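PDB 4N4P: acylneuraminate lyase from Mycoplasma synoviae, which belongs to the dihydrodipicolinate synthetase family and folds as a TIM barrel, four copies of the chain making up the assembly. Local coordinates for residues Ser129-Asp133 / Glu159-Val163; Leu137-Leu141 / Phe154-Leu158. One frame throughout, in Å; residues are numbered along the deposited sequence.

Interaction 1 (Ser129-Asp133 / Glu159-Val163)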
# COMPACT_ATOMS: atom_id res chain seq x y z
N SER A 129 -2.41 30.69 11.94
CA SER A 129 -3.13 31.10 13.16
C SER A 129 -2.82 32.53 13.60
O SER A 129 -3.68 33.20 14.14
CB SER A 129 -2.79 30.15 14.30
OG SER A 129 -1.49 30.40 14.80
N LYS A 130 -1.60 32.99 13.37
CA LYS A 130 -1.22 34.35 13.77
C LYS A 130 -1.90 35.42 12.93
O LYS A 130 -1.97 36.58 13.35
CB LYS A 130 0.29 34.51 13.69
CG LYS A 130 1.03 34.28 14.99
CD LYS A 130 1.36 32.85 15.24
CE LYS A 130 2.65 32.72 16.05
NZ LYS A 130 2.91 31.27 16.34
N ALA A 131 -2.39 35.05 11.75
CA ALA A 131 -2.91 36.03 10.78
C ALA A 131 -4.22 36.70 11.19
O ALA A 131 -4.44 37.87 10.87
CB ALA A 131 -3.06 35.37 9.39
N ALA A 132 -5.10 35.96 11.85
CA ALA A 132 -6.44 36.46 12.16
C ALA A 132 -7.06 35.58 13.21
O ALA A 132 -6.76 34.38 13.29
CB ALA A 132 -7.33 36.48 10.92
N ASP A 133 -7.92 36.19 14.01
CA ASP A 133 -8.66 35.49 15.04
C ASP A 133 -9.98 35.01 14.46
O ASP A 133 -11.00 35.72 14.45
CB ASP A 133 -8.84 36.38 16.27
CG ASP A 133 -7.52 36.58 17.03
OD1 ASP A 133 -6.55 35.79 16.84
OD2 ASP A 133 -7.45 37.54 17.82
N GLU A 159 -4.21 21.68 19.10
CA GLU A 159 -3.98 22.62 20.20
C GLU A 159 -3.49 23.99 19.76
O GLU A 159 -3.46 24.93 20.55
CB GLU A 159 -2.96 22.04 21.16
CG GLU A 159 -3.58 21.18 22.21
CD GLU A 159 -2.54 20.36 22.94
OE1 GLU A 159 -1.36 20.80 23.02
OE2 GLU A 159 -2.92 19.27 23.43
N ILE A 160 -3.14 24.10 18.48
CA ILE A 160 -2.67 25.38 17.93
C ILE A 160 -3.71 26.49 18.13
O ILE A 160 -4.92 26.25 18.06
CB ILE A 160 -2.25 25.19 16.43
CG1 ILE A 160 -0.96 24.36 16.38
CG2 ILE A 160 -2.12 26.53 15.70
CD1 ILE A 160 -0.61 23.76 14.98
N LYS A 161 -3.24 27.70 18.45
CA LYS A 161 -4.12 28.83 18.66
C LYS A 161 -5.18 28.95 17.55
O LYS A 161 -4.87 28.85 16.36
CB LYS A 161 -3.30 30.13 18.76
CG LYS A 161 -4.14 31.37 19.03
CD LYS A 161 -3.28 32.65 19.05
CE LYS A 161 -4.04 33.81 19.65
NZ LYS A 161 -4.99 34.43 18.69
N ASN A 162 -6.45 29.10 17.97
CA ASN A 162 -7.60 29.29 17.07
C ASN A 162 -8.10 28.02 16.39
O ASN A 162 -9.15 28.07 15.73
CB ASN A 162 -7.37 30.38 15.99
CG ASN A 162 -7.15 31.76 16.58
OD1 ASN A 162 -7.83 32.17 17.53
ND2 ASN A 162 -6.21 32.50 15.99
N VAL A 163 -7.38 26.91 16.53
CA VAL A 163 -7.86 25.65 15.96
C VAL A 163 -9.00 25.10 16.82
O VAL A 163 -8.82 24.86 18.03
CB VAL A 163 -6.76 24.59 15.80
CG1 VAL A 163 -7.36 23.26 15.34
CG2 VAL A 163 -5.67 25.05 14.79
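OD1 of D133 is gripped by two side chains of 159-163. K161 reaches it with NZ, 2.8 Å from OD1, in a salt bridge. N162 adds a weak hydrogen bond from ND2 to the same OD1, at 3.4 Å. The carboxylate and amide planes stand 63° apart, so the two groups do not lie flat on each other. ND2 also gives a weak, bent bond to S129 O at 3.2 Å. The amide thus bridges the last turn of the helix and the loop after it. K161 runs extended from its backbone, with CG anti to N (chi1 -178°), and bends only at its last torsion, which brings NZ to the carboxylate. S129 presses CB against K161 O at 3.2 Å and against I160 CG2. Its OG turns back to E126 O in its own helix. Residues 160-163 form a type II beta turn, closed by V163 N bonding I160 O, and N162 takes its third position with positive phi (77°). The contact joins the C-terminal end of helix 118-131 to the loop between helix 151-158 and strand 163-168. I160 packs on H122 and Y125 of helix 118-131, while N162 bonds through its backbone to M136 of strand 136-139.

Interaction 2 (Leu137-Leu141 / Phe154-Leu158)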
# COMPACT_ATOMS: atom_id res chain seq x y z
N LEU A 137 -10.30 24.92 11.11
CA LEU A 137 -10.43 23.47 11.03
C LEU A 137 -9.23 22.94 10.26
O LEU A 137 -9.06 23.28 9.09
CB LEU A 137 -11.72 23.09 10.27
CG LEU A 137 -12.97 23.45 11.08
CD1 LEU A 137 -14.23 23.47 10.14
CD2 LEU A 137 -13.11 22.51 12.27
N ILE A 138 -8.38 22.14 10.91
CA ILE A 138 -7.26 21.55 10.22
C ILE A 138 -7.72 20.32 9.43
O ILE A 138 -8.81 19.79 9.67
CB ILE A 138 -6.10 21.22 11.18
CG1 ILE A 138 -6.52 20.20 12.23
CG2 ILE A 138 -5.59 22.50 11.87
CD1 ILE A 138 -5.38 19.73 13.10
N TYR A 139 -6.95 19.90 8.45
CA TYR A 139 -7.30 18.71 7.71
C TYR A 139 -6.68 17.53 8.42
O TYR A 139 -5.55 17.61 8.87
CB TYR A 139 -6.78 18.79 6.28
CG TYR A 139 -7.83 19.27 5.32
CD1 TYR A 139 -8.28 18.45 4.29
CD2 TYR A 139 -8.39 20.54 5.45
CE1 TYR A 139 -9.26 18.89 3.39
CE2 TYR A 139 -9.34 20.98 4.58
CZ TYR A 139 -9.77 20.15 3.54
OH TYR A 139 -10.76 20.58 2.68
N TYR A 140 -7.44 16.45 8.54
CA TYR A 140 -6.89 15.26 9.12
C TYR A 140 -5.73 14.72 8.29
O TYR A 140 -5.77 14.71 7.05
CB TYR A 140 -7.94 14.19 9.35
CG TYR A 140 -7.33 12.90 9.86
CD1 TYR A 140 -6.73 12.83 11.12
CD2 TYR A 140 -7.33 11.77 9.05
CE1 TYR A 140 -6.15 11.61 11.57
CE2 TYR A 140 -6.77 10.59 9.49
CZ TYR A 140 -6.19 10.50 10.73
OH TYR A 140 -5.68 9.27 11.09
N LEU A 141 -4.70 14.29 9.02
CA LEU A 141 -3.41 13.87 8.50
C LEU A 141 -3.19 12.44 9.00
O LEU A 141 -2.96 12.25 10.21
CB LEU A 141 -2.32 14.81 9.07
CG LEU A 141 -0.86 14.59 8.64
CD1 LEU A 141 -0.65 14.91 7.16
CD2 LEU A 141 0.09 15.40 9.51
N PHE A 154 -1.68 14.12 16.44
CA PHE A 154 -2.64 14.99 15.80
C PHE A 154 -3.18 16.03 16.78
O PHE A 154 -3.52 17.15 16.39
CB PHE A 154 -3.77 14.17 15.18
CG PHE A 154 -4.64 14.95 14.28
CD1 PHE A 154 -4.16 15.42 13.06
CD2 PHE A 154 -5.94 15.23 14.63
CE1 PHE A 154 -4.97 16.15 12.21
CE2 PHE A 154 -6.78 15.96 13.78
CZ PHE A 154 -6.29 16.42 12.57
N GLY A 155 -3.23 15.66 18.06
CA GLY A 155 -3.69 16.56 19.11
C GLY A 155 -2.82 17.77 19.29
O GLY A 155 -3.30 18.83 19.70
N LYS A 156 -1.53 17.62 18.98
CA LYS A 156 -0.62 18.76 18.97
C LYS A 156 -1.03 19.81 17.93
O LYS A 156 -0.92 21.01 18.18
CB LYS A 156 0.82 18.31 18.72
CG LYS A 156 1.40 17.44 19.84
CD LYS A 156 2.74 16.85 19.40
CE LYS A 156 2.98 15.47 20.02
NZ LYS A 156 3.81 14.63 19.08
N LEU A 157 -1.52 19.36 16.77
CA LEU A 157 -2.03 20.29 15.77
C LEU A 157 -3.33 20.90 16.24
O LEU A 157 -3.56 22.08 16.05
CB LEU A 157 -2.21 19.60 14.40
CG LEU A 157 -1.01 18.98 13.67
CD1 LEU A 157 -1.51 18.20 12.41
CD2 LEU A 157 0.05 20.04 13.29
N LEU A 158 -4.18 20.08 16.88
CA LEU A 158 -5.49 20.56 17.37
C LEU A 158 -5.36 21.64 18.44
O LEU A 158 -6.31 22.40 18.67
CB LEU A 158 -6.32 19.39 17.94
CG LEU A 158 -6.84 18.40 16.88
CD1 LEU A 158 -7.45 17.12 17.50
CD2 LEU A 158 -7.87 19.13 16.00
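I138 meets three side chains of helix 151-158 with its CD1. That methyl lies 3.4 Å from L157 CB, tighter than usual for two carbons, and 3.5 Å from F154 CZ. L158 CD2 is a little farther, at 3.9 Å. I138 CG1 sits between the backbone N and the carbonyl carbon (chi1 62°), and the chain then extends, which sets CD1 against both F154 and L157. Y139 turns its side chain away; its OH bonds Y46 OH and K167 NZ. Its backbone O still lies in the plane of the F154 ring, at the edge, 3.7 Å from CE1. Y140 makes an edge-to-face pair with F154. Its CD1 stands over the centre of one face of the F154 ring, 3.8 Å above the plane, and the ring planes meet at 71°. L141 closes the segment with looser contacts: CB to F154 CE1 and CD2 to L157 CD1, both 4.3 Å. The strand and helix segments run nearly antiparallel, at 149°, as expected for a strand and the helix that follows it in a TIM barrel. L179 of helix 173-182 touches both Y140 and F154. Shape and aromatic packing carry this contact, since its side chains meet through carbon. Y139 O probably meets the slightly positive rim of F154, a weak polarity at most. L141 O is buried without a partner, a probable polar cost.

In the fold
Helix 118-131 comes first along the chain and ends in 129-131; the chain continues through A132 and D133. After a short link comes strand 136-139, which makes up most of 137-141. After a loop that is partly unmodelled, helix 151-158 returns along the strand, and interaction 2 closes this shorter loop. The chain then turns through 159-163, where interaction 1 closes the longer one. The shorter loop therefore lies within the longer, and the two do not cross. V163 joins them, with CG2 on I138 CG2 and CG1 against L158 O. Interaction 2 ties helix 151-158 to strand 136-139, and interaction 1 ties the end of helix 118-131 to the loop that leads to strand 163-168.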